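Local atomic coordinates of periplasmic solute binding protein (Pectobacterium atrosepticum, PDB entry 4RY1), a protein that probably binds a sugar or related solute in the periplasm and delivers it to an ABC-type transporter, as relatives in the bacterial solute-binding protein 1 family do. Residues L20-A25 and V316-L321; K28-I33 and A302-N307; D43-R48 and W66-Q71; K124-N129 and D154-L159; R222-F227 and G241-M246. All blocks are in the same frame, centred on the assembly; numbering follows the deposited sequence. Where two conformers were deposited one is given.

Contact 1: residues L20-A25 and V316-L321; sequences LAAINA and VKALGL
Ala22 and Ala318 bring two helices close enough for backbone to meet side chain, their CA atoms lying just 5.1 Å apart. The backbone part of the contact belongs to Ala318, whose CB sits against the main chain of helix 13-29 and comes 3.6 Å from Ala22 N; the nearest approach to Ala21 is likewise to a main-chain atom, its carbonyl carbon. Methyl-to-methyl contacts complete this part, with Ala318 CB 3.9 Å from Ala21 CB and equally far from Ala22 CB, so that one methyl group is received by two. Such alanine-lined approaches show how small side chains let helices pack nearly backbone to backbone. Here they join the first long helix of a periplasmic binding protein fold to the short helix 313-319, almost three hundred residues later. The larger apolar group is Leu319. Its CG stands anti to its own carbonyl carbon (chi1 -74°), which swings the branch point toward the first helix until CG lies 4.0 Å from Ala22 CB. Met309 of helix 299-310 touches both Ala22 and Leu319 and extends the apolar patch. Directly after Leu319, Gly320 is the first residue to leave helical angles, with positive phi.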
# COMPACT_ATOMS: atom_id res chain seq x y z
N LEU A 20 21.72 -0.15 1.67
CA LEU A 20 23.16 -0.45 1.71
C LEU A 20 23.92 0.48 2.68
O LEU A 20 24.83 0.04 3.42
CB LEU A 20 23.77 -0.44 0.30
CG LEU A 20 23.78 -1.78 -0.44
CD1 LEU A 20 24.70 -2.78 0.25
CD2 LEU A 20 22.39 -2.36 -0.57
N ALA A 21 23.57 1.77 2.66
CA ALA A 21 24.19 2.75 3.59
C ALA A 21 23.92 2.32 5.03
O ALA A 21 24.80 2.38 5.89
CB ALA A 21 23.62 4.13 3.34
N ALA A 22 22.69 1.90 5.31
CA ALA A 22 22.36 1.44 6.66
C ALA A 22 23.16 0.20 7.05
O ALA A 22 23.64 0.09 8.18
CB ALA A 22 20.87 1.18 6.80
N ILE A 23 23.28 -0.72 6.11
CA ILE A 23 24.06 -1.94 6.33
C ILE A 23 25.52 -1.63 6.61
O ILE A 23 26.13 -2.17 7.52
CB ILE A 23 23.88 -2.93 5.16
CG1 ILE A 23 22.44 -3.51 5.17
CG2 ILE A 23 24.92 -4.05 5.22
CD1 ILE A 23 22.06 -4.19 3.87
N ASN A 24 26.07 -0.71 5.83
CA ASN A 24 27.46 -0.33 6.04
C ASN A 24 27.68 0.31 7.42
O ASN A 24 28.71 0.06 8.08
CB ASN A 24 27.99 0.58 4.92
CG ASN A 24 28.25 -0.19 3.64
OD1 ASN A 24 28.80 -1.30 3.67
ND2 ASN A 24 27.87 0.38 2.51
N ALA A 25 26.75 1.17 7.83
CA ALA A 25 26.83 1.78 9.16
C ALA A 25 26.70 0.71 10.24
O ALA A 25 27.41 0.74 11.25
CB ALA A 25 25.77 2.87 9.29
N VAL A 316 18.70 5.11 10.99
CA VAL A 316 17.57 5.97 10.68
C VAL A 316 17.96 7.07 9.68
O VAL A 316 17.26 7.31 8.70
CB VAL A 316 16.95 6.56 11.98
CG1 VAL A 316 15.99 7.67 11.66
CG2 VAL A 316 16.25 5.47 12.78
N LYS A 317 19.10 7.71 9.92
CA LYS A 317 19.54 8.75 8.99
C LYS A 317 19.88 8.16 7.62
O LYS A 317 19.59 8.75 6.58
CB LYS A 317 20.71 9.51 9.58
CG LYS A 317 20.27 10.44 10.70
CD LYS A 317 21.43 11.28 11.19
CE LYS A 317 22.43 10.50 11.99
NZ LYS A 317 23.52 11.42 12.43
N ALA A 318 20.46 6.97 7.61
CA ALA A 318 20.81 6.33 6.34
C ALA A 318 19.57 6.06 5.49
O ALA A 318 19.56 6.29 4.30
CB ALA A 318 21.60 5.05 6.58
N LEU A 319 18.55 5.51 6.13
CA LEU A 319 17.33 5.13 5.42
C LEU A 319 16.42 6.30 5.09
O LEU A 319 15.67 6.25 4.13
CB LEU A 319 16.55 4.08 6.20
CG LEU A 319 17.18 2.70 6.15
CD1 LEU A 319 16.55 1.72 7.12
CD2 LEU A 319 17.06 2.14 4.74
N GLY A 320 16.49 7.35 5.90
CA GLY A 320 15.61 8.51 5.71
C GLY A 320 14.18 8.08 5.51
O GLY A 320 13.63 7.29 6.29
N LEU A 321 13.55 8.65 4.49
CA LEU A 321 12.15 8.37 4.18
C LEU A 321 11.96 7.34 3.06
O LEU A 321 10.86 7.20 2.53
CB LEU A 321 11.42 9.67 3.80
CG LEU A 321 11.32 10.66 4.97
CD1 LEU A 321 10.75 11.98 4.48
CD2 LEU A 321 10.42 10.13 6.07

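Contact 2: residues K28-I33 and A302-N307; sequences KANPTI and AAMLMN
Asn30 ND2 hydrogen-bonds to Phe26 O, one turn earlier in helix 13-29, while OD1 of the same amide meets the methyl end of Met304, whose CE is 3.4 Å from Asn30 OD1. The bond to Phe26 holds the amide at the point where the helix gives out, since Asn30 is the first residue to leave helical angles. The carboxamide is thus tied back to its helix through ND2 and meets the methyl group through OD1. Because CE is bound to sulfur, its hydrogens are probably slightly positive, and the meeting with OD1 may be mildly attractive, though it is not a hydrogen bond. Met304 reaches this place with a bent end: the chain runs out extended through chi2, then turns at chi3 (66°) to bring CE to OD1. A looser apolar contact adds to it, Ile33 CD1 lying 4.4 Å from Met304 CE. Asn30 and Ile33 can share one methyl because a type I turn joins them, closed by Ile33 N to Asn30 O at 3.1 Å. Phe26 of helix 13-29 also touches both Ile33 and Met304, and Ile88 of helix 86-89 adjoins Met304. The contact therefore spans the turn between helix 13-29 and strand 33-40, set against helix 299-310, whose Ala302, Ala303 and Met306 lie on strand 284-292.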
# COMPACT_ATOMS: atom_id res chain seq x y z
N LYS A 28 30.04 -1.09 10.53
CA LYS A 28 31.01 -0.25 11.25
C LYS A 28 30.83 -0.38 12.76
O LYS A 28 31.81 -0.48 13.50
CB LYS A 28 30.85 1.21 10.82
CG LYS A 28 31.83 2.19 11.41
CD LYS A 28 31.74 3.53 10.70
CE LYS A 28 32.69 4.55 11.31
NZ LYS A 28 32.48 4.74 12.77
N ALA A 29 29.58 -0.41 13.19
CA ALA A 29 29.22 -0.47 14.62
C ALA A 29 29.38 -1.90 15.15
O ALA A 29 29.51 -2.09 16.35
CB ALA A 29 27.79 0.01 14.86
N ASN A 30 29.32 -2.88 14.26
CA ASN A 30 29.33 -4.32 14.62
C ASN A 30 30.27 -5.06 13.70
O ASN A 30 29.84 -5.81 12.82
CB ASN A 30 27.92 -4.90 14.49
CG ASN A 30 26.96 -4.25 15.42
OD1 ASN A 30 26.84 -4.67 16.57
ND2 ASN A 30 26.27 -3.22 14.96
N PRO A 31 31.58 -4.88 13.89
CA PRO A 31 32.60 -5.30 12.93
C PRO A 31 32.82 -6.82 12.83
O PRO A 31 33.59 -7.28 11.98
CB PRO A 31 33.86 -4.57 13.42
CG PRO A 31 33.60 -4.22 14.82
CD PRO A 31 32.13 -4.01 14.94
N THR A 32 32.15 -7.60 13.67
CA THR A 32 32.26 -9.07 13.58
C THR A 32 31.07 -9.72 12.88
O THR A 32 31.03 -10.96 12.73
CB THR A 32 32.46 -9.73 14.94
OG1 THR A 32 31.31 -9.52 15.76
CG2 THR A 32 33.70 -9.18 15.60
N ILE A 33 30.14 -8.90 12.40
CA ILE A 33 28.96 -9.44 11.72
C ILE A 33 29.01 -9.16 10.20
O ILE A 33 29.16 -8.02 9.78
CB ILE A 33 27.65 -8.88 12.32
CG1 ILE A 33 27.54 -9.17 13.82
CG2 ILE A 33 26.46 -9.53 11.60
CD1 ILE A 33 26.35 -8.55 14.53
N ALA A 302 20.22 -10.83 13.66
CA ALA A 302 19.17 -10.37 12.75
C ALA A 302 18.35 -9.23 13.40
O ALA A 302 18.13 -8.18 12.78
CB ALA A 302 18.24 -11.55 12.38
N ALA A 303 17.94 -9.44 14.63
CA ALA A 303 17.22 -8.41 15.39
C ALA A 303 18.08 -7.16 15.59
O ALA A 303 17.55 -6.03 15.55
CB ALA A 303 16.78 -8.95 16.73
N MET A 304 19.37 -7.34 15.86
CA MET A 304 20.28 -6.19 15.99
C MET A 304 20.30 -5.36 14.70
O MET A 304 20.33 -4.13 14.73
CB MET A 304 21.71 -6.62 16.37
CG MET A 304 21.85 -7.21 17.77
SD MET A 304 23.43 -8.10 18.12
CE MET A 304 24.55 -6.68 18.04
N LEU A 305 20.33 -6.02 13.55
CA LEU A 305 20.32 -5.30 12.27
C LEU A 305 19.00 -4.52 12.10
O LEU A 305 18.97 -3.35 11.71
CB LEU A 305 20.53 -6.25 11.11
CG LEU A 305 20.45 -5.67 9.70
CD1 LEU A 305 21.40 -4.49 9.50
CD2 LEU A 305 20.65 -6.79 8.67
N MET A 306 17.90 -5.17 12.43
CA MET A 306 16.59 -4.54 12.34
C MET A 306 16.50 -3.32 13.27
O MET A 306 16.06 -2.23 12.85
CB MET A 306 15.47 -5.53 12.66
CG MET A 306 15.31 -6.60 11.59
SD MET A 306 14.26 -8.07 12.06
CE MET A 306 12.80 -7.25 12.70
N ASN A 307 16.93 -3.48 14.51
CA ASN A 307 16.92 -2.35 15.43
C ASN A 307 17.80 -1.22 14.93
O ASN A 307 17.47 -0.05 15.06
CB ASN A 307 17.38 -2.78 16.81
CG ASN A 307 17.40 -1.63 17.77
OD1 ASN A 307 16.36 -1.19 18.26
ND2 ASN A 307 18.59 -1.12 18.04

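Contact 3: residues D43-R48 and W66-Q71; sequences DGYLSR and WNWLPQ
The start of helix 45-55, which follows strand 33-40, meets the turn after strand 61-64 through an indole met by two side chains: Leu46 covers a face of Trp68 and Tyr45 stands at its edge. Leu46 CD1 sits almost centrally over the six-membered ring, 3.8 Å from its centroid and 15° from the ring normal, a clear CH-pi contact. The leucine lies along the indole rather than merely touching it with one tip. Its CB rests near Trp68 CZ2, and its second methyl, CD2, reaches the pyrrole side at 3.8 Å from Trp68 NE1. This reach follows from CG standing anti to the backbone N (chi1 175°), which carries CG out toward the indole, and chi2 (58°) then sets the two methyls against it. At the far rim of the indole, Tyr45 CD1 comes 3.7 Å from Trp68 CH2 and Tyr45 CE1 lies near CZ3, in the plane of the indole. The phenol itself is fixed by its hydroxyl, since Tyr45 OH shares hydrogen bonds with Arg63 O and Ser8 OG. Gln71, one turn beyond Trp68, stretches out its extended chain so that OE1 passes 4.1 Å from Leu46 CD1. Trp10 completes the aromatic group, meeting Tyr45 edge-to-face and Trp68 with the ring planes at about 45°. Helix 45-55 thus links two strands that pair in parallel with strand 3-10 on either side of it, the beta-alpha-beta crossover of an alpha/beta lobe in periplasmic binding proteins.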
# COMPACT_ATOMS: atom_id res chain seq x y z
N ASP A 43 8.65 -7.14 -8.73
CA ASP A 43 8.14 -8.20 -9.59
C ASP A 43 8.91 -9.47 -9.29
O ASP A 43 10.13 -9.50 -9.41
CB ASP A 43 8.36 -7.88 -11.07
CG ASP A 43 7.53 -6.72 -11.55
OD1 ASP A 43 6.59 -6.31 -10.83
OD2 ASP A 43 7.82 -6.22 -12.65
N GLY A 44 8.22 -10.53 -8.92
CA GLY A 44 8.92 -11.78 -8.62
C GLY A 44 9.45 -11.96 -7.21
O GLY A 44 9.89 -13.05 -6.86
N TYR A 45 9.44 -10.92 -6.39
CA TYR A 45 9.96 -11.06 -5.02
C TYR A 45 9.18 -12.09 -4.19
O TYR A 45 9.75 -12.98 -3.57
CB TYR A 45 9.99 -9.70 -4.31
CG TYR A 45 10.58 -9.71 -2.92
CD1 TYR A 45 9.84 -10.13 -1.83
CD2 TYR A 45 11.87 -9.26 -2.69
CE1 TYR A 45 10.36 -10.13 -0.54
CE2 TYR A 45 12.39 -9.26 -1.40
CZ TYR A 45 11.63 -9.66 -0.33
OH TYR A 45 12.15 -9.61 0.94
N LEU A 46 7.86 -11.97 -4.18
CA LEU A 46 7.03 -12.89 -3.41
C LEU A 46 7.20 -14.33 -3.91
O LEU A 46 7.36 -15.25 -3.10
CB LEU A 46 5.56 -12.50 -3.47
CG LEU A 46 4.61 -13.49 -2.78
CD1 LEU A 46 4.93 -13.70 -1.32
CD2 LEU A 46 3.18 -12.99 -2.93
N SER A 47 7.16 -14.53 -5.22
CA SER A 47 7.26 -15.89 -5.75
C SER A 47 8.65 -16.50 -5.39
O SER A 47 8.74 -17.66 -4.95
CB SER A 47 6.93 -15.90 -7.25
OG SER A 47 7.96 -15.33 -8.00
N ARG A 48 9.71 -15.69 -5.45
CA ARG A 48 11.05 -16.16 -5.05
C ARG A 48 11.10 -16.51 -3.56
O ARG A 48 11.68 -17.52 -3.15
CB ARG A 48 12.14 -15.13 -5.39
N TRP A 66 2.55 -6.87 4.74
CA TRP A 66 1.62 -7.29 5.81
C TRP A 66 0.58 -8.30 5.32
O TRP A 66 0.20 -9.24 6.03
CB TRP A 66 0.95 -6.05 6.40
CG TRP A 66 -0.25 -6.26 7.25
CD1 TRP A 66 -0.28 -6.59 8.57
CD2 TRP A 66 -1.60 -6.08 6.84
NE1 TRP A 66 -1.58 -6.65 9.00
CE2 TRP A 66 -2.40 -6.33 7.95
CE3 TRP A 66 -2.21 -5.72 5.63
CZ2 TRP A 66 -3.78 -6.22 7.90
CZ3 TRP A 66 -3.57 -5.62 5.58
CH2 TRP A 66 -4.34 -5.87 6.71
N ASN A 67 0.12 -8.11 4.10
CA ASN A 67 -0.91 -8.97 3.55
C ASN A 67 -0.41 -10.34 3.12
O ASN A 67 -1.21 -11.17 2.68
CB ASN A 67 -1.61 -8.24 2.42
CG ASN A 67 -0.64 -7.56 1.51
OD1 ASN A 67 0.03 -6.57 1.91
ND2 ASN A 67 -0.55 -8.03 0.31
N TRP A 68 0.89 -10.59 3.32
CA TRP A 68 1.47 -11.93 3.11
C TRP A 68 1.44 -12.77 4.38
O TRP A 68 1.75 -13.97 4.33
CB TRP A 68 2.90 -11.89 2.59
CG TRP A 68 3.08 -11.13 1.32
CD1 TRP A 68 2.11 -10.68 0.45
CD2 TRP A 68 4.32 -10.69 0.80
NE1 TRP A 68 2.69 -10.00 -0.58
CE2 TRP A 68 4.05 -10.01 -0.40
CE3 TRP A 68 5.65 -10.83 1.21
CZ2 TRP A 68 5.06 -9.43 -1.17
CZ3 TRP A 68 6.66 -10.27 0.43
CH2 TRP A 68 6.35 -9.56 -0.74
N LEU A 69 1.06 -12.18 5.50
CA LEU A 69 1.03 -12.94 6.75
C LEU A 69 0.02 -14.10 6.73
O LEU A 69 0.29 -15.14 7.32
CB LEU A 69 0.85 -12.04 7.97
CG LEU A 69 2.04 -11.15 8.31
CD1 LEU A 69 1.73 -10.33 9.55
CD2 LEU A 69 3.31 -11.96 8.53
N PRO A 70 -1.15 -13.95 6.06
CA PRO A 70 -2.00 -15.17 5.99
C PRO A 70 -1.32 -16.37 5.33
O PRO A 70 -1.34 -17.48 5.88
CB PRO A 70 -3.24 -14.68 5.23
CG PRO A 70 -3.30 -13.24 5.62
CD PRO A 70 -1.88 -12.76 5.58
N GLN A 71 -0.65 -16.14 4.22
CA GLN A 71 0.06 -17.21 3.51
C GLN A 71 1.16 -17.82 4.36
O GLN A 71 1.27 -19.04 4.48
CB GLN A 71 0.67 -16.68 2.20
CG GLN A 71 1.59 -17.69 1.54
CD GLN A 71 2.15 -17.26 0.18
OE1 GLN A 71 1.79 -16.20 -0.38
NE2 GLN A 71 3.06 -18.09 -0.35

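Contact 4: residues K124-N129 and D154-L159; sequences KTTWDN and DSYYPL
Trp127 points the rim of its indole at Pro158. CZ2 lies 3.7 Å from Pro158 CB, and the same carbon is 3.6 Å from Pro158 O, which sits at the ring edge near the indole plane. The two side chains cross at about a right angle, and the proline meets the benzo part of the indole at CZ2 and CH2. One residue earlier on the helix, Thr126 CG2 comes 3.9 Å from Tyr156 CD2. This methyl stands anti to the backbone N, which turns it outward to the tyrosine, while OG1, the other branch, turns to Gly241 O. In this periplasmic binding protein fold, the short helix 124-130, succeeding the long strand 107-123, thus packs on the loop between helices 138-152 and 169-183. The second shell fixes the polar ends: Thr126 OG1 hydrogen-bonds to Gly241 O and Trp127 NE1 to Ala244 O, so each residue joins the apolar contact to the main chain leading into strand 245-249. Around the indole, Phe148 and Tyr134 meet it edge-to-face, and Phe148 also touches Thr126 and Pro158. Farther out on the helix, Lys124 NZ and Asp128 OD2 form a salt bridge of 3.0 Å that uses the syn lone pair of the carboxylate; a glycerol, probably from the crystallisation liquor, bonds to both residues.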
# COMPACT_ATOMS: atom_id res chain seq x y z
N LYS A 124 -1.86 19.66 -9.02
CA LYS A 124 -2.46 20.98 -8.80
C LYS A 124 -2.70 21.76 -10.09
O LYS A 124 -3.74 22.39 -10.29
CB LYS A 124 -1.58 21.81 -7.88
CG LYS A 124 -2.08 23.23 -7.66
CD LYS A 124 -1.11 24.02 -6.78
CE LYS A 124 -1.29 25.53 -6.87
NZ LYS A 124 -2.64 25.91 -6.41
N THR A 125 -1.70 21.72 -10.97
CA THR A 125 -1.74 22.49 -12.21
C THR A 125 -2.95 22.10 -13.05
O THR A 125 -3.72 22.93 -13.52
CB THR A 125 -0.44 22.29 -13.01
OG1 THR A 125 0.67 22.63 -12.18
CG2 THR A 125 -0.40 23.17 -14.27
N THR A 126 -3.14 20.80 -13.21
CA THR A 126 -4.28 20.30 -13.97
C THR A 126 -5.66 20.67 -13.38
O THR A 126 -6.55 21.12 -14.10
CB THR A 126 -4.18 18.79 -14.16
OG1 THR A 126 -2.87 18.46 -14.63
CG2 THR A 126 -5.22 18.34 -15.17
N TRP A 127 -5.84 20.46 -12.08
CA TRP A 127 -7.10 20.84 -11.41
C TRP A 127 -7.40 22.34 -11.55
O TRP A 127 -8.54 22.75 -11.81
CB TRP A 127 -7.05 20.42 -9.92
CG TRP A 127 -7.30 18.93 -9.74
CD1 TRP A 127 -6.37 17.90 -9.91
CD2 TRP A 127 -8.55 18.29 -9.42
NE1 TRP A 127 -6.98 16.70 -9.67
CE2 TRP A 127 -8.30 16.90 -9.38
CE3 TRP A 127 -9.85 18.75 -9.15
CZ2 TRP A 127 -9.30 15.97 -9.10
CZ3 TRP A 127 -10.84 17.81 -8.87
CH2 TRP A 127 -10.55 16.43 -8.85
N ASP A 128 -6.36 23.16 -11.37
CA ASP A 128 -6.44 24.63 -11.54
C ASP A 128 -6.81 25.00 -12.99
O ASP A 128 -7.66 25.86 -13.23
CB ASP A 128 -5.12 25.31 -11.13
CG ASP A 128 -4.92 25.38 -9.62
OD1 ASP A 128 -5.87 25.06 -8.87
OD2 ASP A 128 -3.81 25.75 -9.19
N ASN A 129 -6.19 24.32 -13.97
CA ASN A 129 -6.53 24.54 -15.39
C ASN A 129 -7.98 24.16 -15.73
O ASN A 129 -8.63 24.82 -16.54
CB ASN A 129 -5.55 23.81 -16.31
CG ASN A 129 -4.14 24.41 -16.29
OD1 ASN A 129 -3.92 25.52 -15.79
ND2 ASN A 129 -3.19 23.69 -16.87
N ASP A 154 -10.90 15.27 -23.68
CA ASP A 154 -11.11 13.85 -23.38
C ASP A 154 -9.86 13.13 -22.80
O ASP A 154 -9.99 12.09 -22.17
CB ASP A 154 -11.58 13.16 -24.65
CG ASP A 154 -12.16 11.81 -24.39
OD1 ASP A 154 -12.98 11.70 -23.44
OD2 ASP A 154 -11.83 10.90 -25.12
N SER A 155 -8.67 13.68 -23.02
CA SER A 155 -7.43 13.07 -22.47
C SER A 155 -7.25 13.28 -20.97
O SER A 155 -6.44 12.60 -20.35
CB SER A 155 -6.19 13.65 -23.16
OG SER A 155 -6.07 13.16 -24.48
N TYR A 156 -7.97 14.26 -20.41
CA TYR A 156 -7.78 14.71 -19.03
C TYR A 156 -8.78 14.12 -18.05
O TYR A 156 -9.98 14.16 -18.29
CB TYR A 156 -7.88 16.23 -18.98
CG TYR A 156 -6.66 16.86 -19.62
CD1 TYR A 156 -6.59 17.08 -21.00
CD2 TYR A 156 -5.56 17.20 -18.85
CE1 TYR A 156 -5.45 17.64 -21.58
CE2 TYR A 156 -4.42 17.74 -19.41
CZ TYR A 156 -4.37 17.97 -20.78
OH TYR A 156 -3.23 18.52 -21.33
N TYR A 157 -8.26 13.63 -16.93
CA TYR A 157 -9.07 12.95 -15.92
C TYR A 157 -8.67 13.39 -14.52
O TYR A 157 -7.48 13.54 -14.25
CB TYR A 157 -8.88 11.43 -15.99
CG TYR A 157 -9.29 10.76 -17.28
CD1 TYR A 157 -8.44 10.75 -18.37
CD2 TYR A 157 -10.52 10.13 -17.41
CE1 TYR A 157 -8.79 10.13 -19.56
CE2 TYR A 157 -10.89 9.49 -18.60
CZ TYR A 157 -10.02 9.50 -19.67
OH TYR A 157 -10.38 8.85 -20.82
N PRO A 158 -9.66 13.53 -13.63
CA PRO A 158 -9.37 13.80 -12.21
C PRO A 158 -8.42 12.82 -11.54
O PRO A 158 -7.62 13.20 -10.67
CB PRO A 158 -10.76 13.68 -11.56
CG PRO A 158 -11.68 14.17 -12.63
CD PRO A 158 -11.11 13.65 -13.91
N LEU A 159 -8.52 11.56 -11.95
CA LEU A 159 -7.92 10.44 -11.23
C LEU A 159 -7.50 9.33 -12.20
O LEU A 159 -8.24 8.99 -13.12
CB LEU A 159 -8.97 9.91 -10.25
CG LEU A 159 -8.66 8.74 -9.32
CD1 LEU A 159 -7.50 9.11 -8.43
CD2 LEU A 159 -9.89 8.32 -8.51

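Contact 5: residues R222-F227 and G241-M246; sequences RYFSSF and GELAGM
Glu242 and Tyr223 are joined through a water, where the main chain passes helix 221-225 and leads into strand 245-249, which pairs antiparallel with strand 107-123 in the mixed sheet of this periplasmic binding protein fold. This water accepts from Tyr223 OH at 2.7 Å and donates to Glu242 OE1 at the same length, so the two side chains form a polar bridge without touching directly. The water lies in the plane of the phenol, at its edge. Next comes Leu243, the residue that carries the direct contact. Its two methyls are divided between neighbouring aromatic rings: CD2 comes 3.6 Å from Tyr223 OH, while CD1 lies 4.1 Å from Phe224 CE1, at the ring edge near its plane. The leucine and the two rings approach from opposite directions, and the CG of Leu243, anti to its carbonyl carbon (chi1 -55°), places the fork between them. Beyond it, the main chain bonds from Ala244 to Tyr157 and from Gly245 to Gly160. The rings also pack together: Phe227 CE2 lies over one face of the Tyr223 ring, toward its rim, and Tyr223 CD1 stands 3.7 Å above the centre of the Phe224 ring. Three residues after the tyrosine, Ser226 OG donates to Tyr223 O at 2.7 Å, in the carbonyl plane.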
# COMPACT_ATOMS: atom_id res chain seq x y z
N ARG A 222 -9.87 -0.16 -21.23
CA ARG A 222 -9.41 -0.06 -22.62
C ARG A 222 -8.28 0.97 -22.73
O ARG A 222 -7.24 0.73 -23.36
CB ARG A 222 -10.54 0.32 -23.57
CG ARG A 222 -11.66 -0.71 -23.68
CD ARG A 222 -12.71 -0.20 -24.65
NE ARG A 222 -13.75 -1.14 -25.01
CZ ARG A 222 -13.69 -2.01 -26.02
NH1 ARG A 222 -12.60 -2.16 -26.77
NH2 ARG A 222 -14.74 -2.79 -26.25
N TYR A 223 -8.47 2.10 -22.06
CA TYR A 223 -7.45 3.16 -22.02
C TYR A 223 -6.15 2.60 -21.44
O TYR A 223 -5.08 2.73 -22.03
CB TYR A 223 -7.95 4.34 -21.20
CG TYR A 223 -6.98 5.45 -20.93
CD1 TYR A 223 -6.01 5.31 -19.94
CD2 TYR A 223 -7.05 6.65 -21.60
CE1 TYR A 223 -5.13 6.34 -19.63
CE2 TYR A 223 -6.18 7.69 -21.30
CZ TYR A 223 -5.21 7.53 -20.32
OH TYR A 223 -4.33 8.55 -19.98
N PHE A 224 -6.23 1.98 -20.28
CA PHE A 224 -5.00 1.50 -19.63
C PHE A 224 -4.34 0.38 -20.42
O PHE A 224 -3.11 0.32 -20.52
CB PHE A 224 -5.22 1.17 -18.15
CG PHE A 224 -5.40 2.41 -17.33
CD1 PHE A 224 -4.32 3.24 -17.09
CD2 PHE A 224 -6.66 2.80 -16.89
CE1 PHE A 224 -4.49 4.43 -16.39
CE2 PHE A 224 -6.83 3.97 -16.18
CZ PHE A 224 -5.75 4.80 -15.95
N SER A 225 -5.15 -0.47 -21.05
CA SER A 225 -4.61 -1.56 -21.86
C SER A 225 -3.79 -1.04 -23.02
O SER A 225 -2.86 -1.73 -23.46
CB SER A 225 -5.71 -2.46 -22.36
OG SER A 225 -6.30 -3.17 -21.27
N SER A 226 -4.12 0.16 -23.50
CA SER A 226 -3.41 0.77 -24.63
C SER A 226 -1.95 1.07 -24.30
O SER A 226 -1.15 1.28 -25.19
CB SER A 226 -4.11 2.04 -25.17
OG SER A 226 -3.86 3.18 -24.37
N PHE A 227 -1.63 1.10 -23.01
CA PHE A 227 -0.25 1.36 -22.57
C PHE A 227 0.58 0.12 -22.29
O PHE A 227 1.76 0.23 -21.94
CB PHE A 227 -0.26 2.29 -21.35
CG PHE A 227 -0.73 3.65 -21.70
CD1 PHE A 227 0.15 4.59 -22.21
CD2 PHE A 227 -2.07 3.98 -21.58
CE1 PHE A 227 -0.29 5.83 -22.58
CE2 PHE A 227 -2.52 5.22 -21.95
CZ PHE A 227 -1.64 6.15 -22.46
N GLY A 241 0.58 15.26 -16.67
CA GLY A 241 -0.55 15.85 -15.97
C GLY A 241 -1.93 15.61 -16.53
O GLY A 241 -2.90 16.21 -16.05
N GLU A 242 -2.04 14.73 -17.53
CA GLU A 242 -3.37 14.36 -18.05
C GLU A 242 -4.19 13.56 -17.03
O GLU A 242 -5.40 13.70 -16.91
CB GLU A 242 -3.24 13.57 -19.35
CG GLU A 242 -2.87 14.46 -20.53
CD GLU A 242 -2.44 13.73 -21.77
OE1 GLU A 242 -2.52 12.49 -21.80
OE2 GLU A 242 -2.02 14.42 -22.72
N LEU A 243 -3.51 12.65 -16.35
CA LEU A 243 -4.09 11.96 -15.19
C LEU A 243 -3.72 12.76 -13.96
O LEU A 243 -2.56 12.81 -13.55
CB LEU A 243 -3.56 10.53 -15.08
CG LEU A 243 -3.73 9.62 -16.30
CD1 LEU A 243 -3.06 8.28 -16.07
CD2 LEU A 243 -5.21 9.44 -16.62
N ALA A 244 -4.73 13.39 -13.38
CA ALA A 244 -4.51 14.47 -12.42
C ALA A 244 -4.60 14.05 -10.95
O ALA A 244 -4.63 14.89 -10.06
CB ALA A 244 -5.46 15.62 -12.70
N GLY A 245 -4.59 12.76 -10.70
CA GLY A 245 -4.70 12.25 -9.35
C GLY A 245 -4.34 10.79 -9.30
O GLY A 245 -4.50 10.08 -10.29
N MET A 246 -3.93 10.35 -8.11
CA MET A 246 -3.81 8.93 -7.79
C MET A 246 -4.21 8.72 -6.34
O MET A 246 -3.95 9.57 -5.48
CB MET A 246 -2.38 8.42 -8.01
CG MET A 246 -1.97 8.27 -9.46
SD MET A 246 -2.74 6.93 -10.44
CE MET A 246 -2.16 7.52 -12.05
O HOH W 1 -4.65 10.85 -21.36

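How the contacts relate
Helix 13-29 and the turn after it supply the first segment of both long closures: contact 1 ties the helix's middle to 316-321, and contact 2 ties its end to 302-307, so contact 2 lies within the span of contact 1. Inside both, contact 3 closes a short loop from 43-48 to 66-71 beside the parallel strands. Contacts 4 and 5 follow in series within the same spans, setting helix 124-130 against the loop 154-159 and helix 221-225 against the chain entering strand 245-249; none cross. These last two touch each other through Tyr157 N and Glu242 O, 2.9 Å apart, whereas contacts 2 and 4 lie on opposite sides of the chain's centre, about 48 Å between centres.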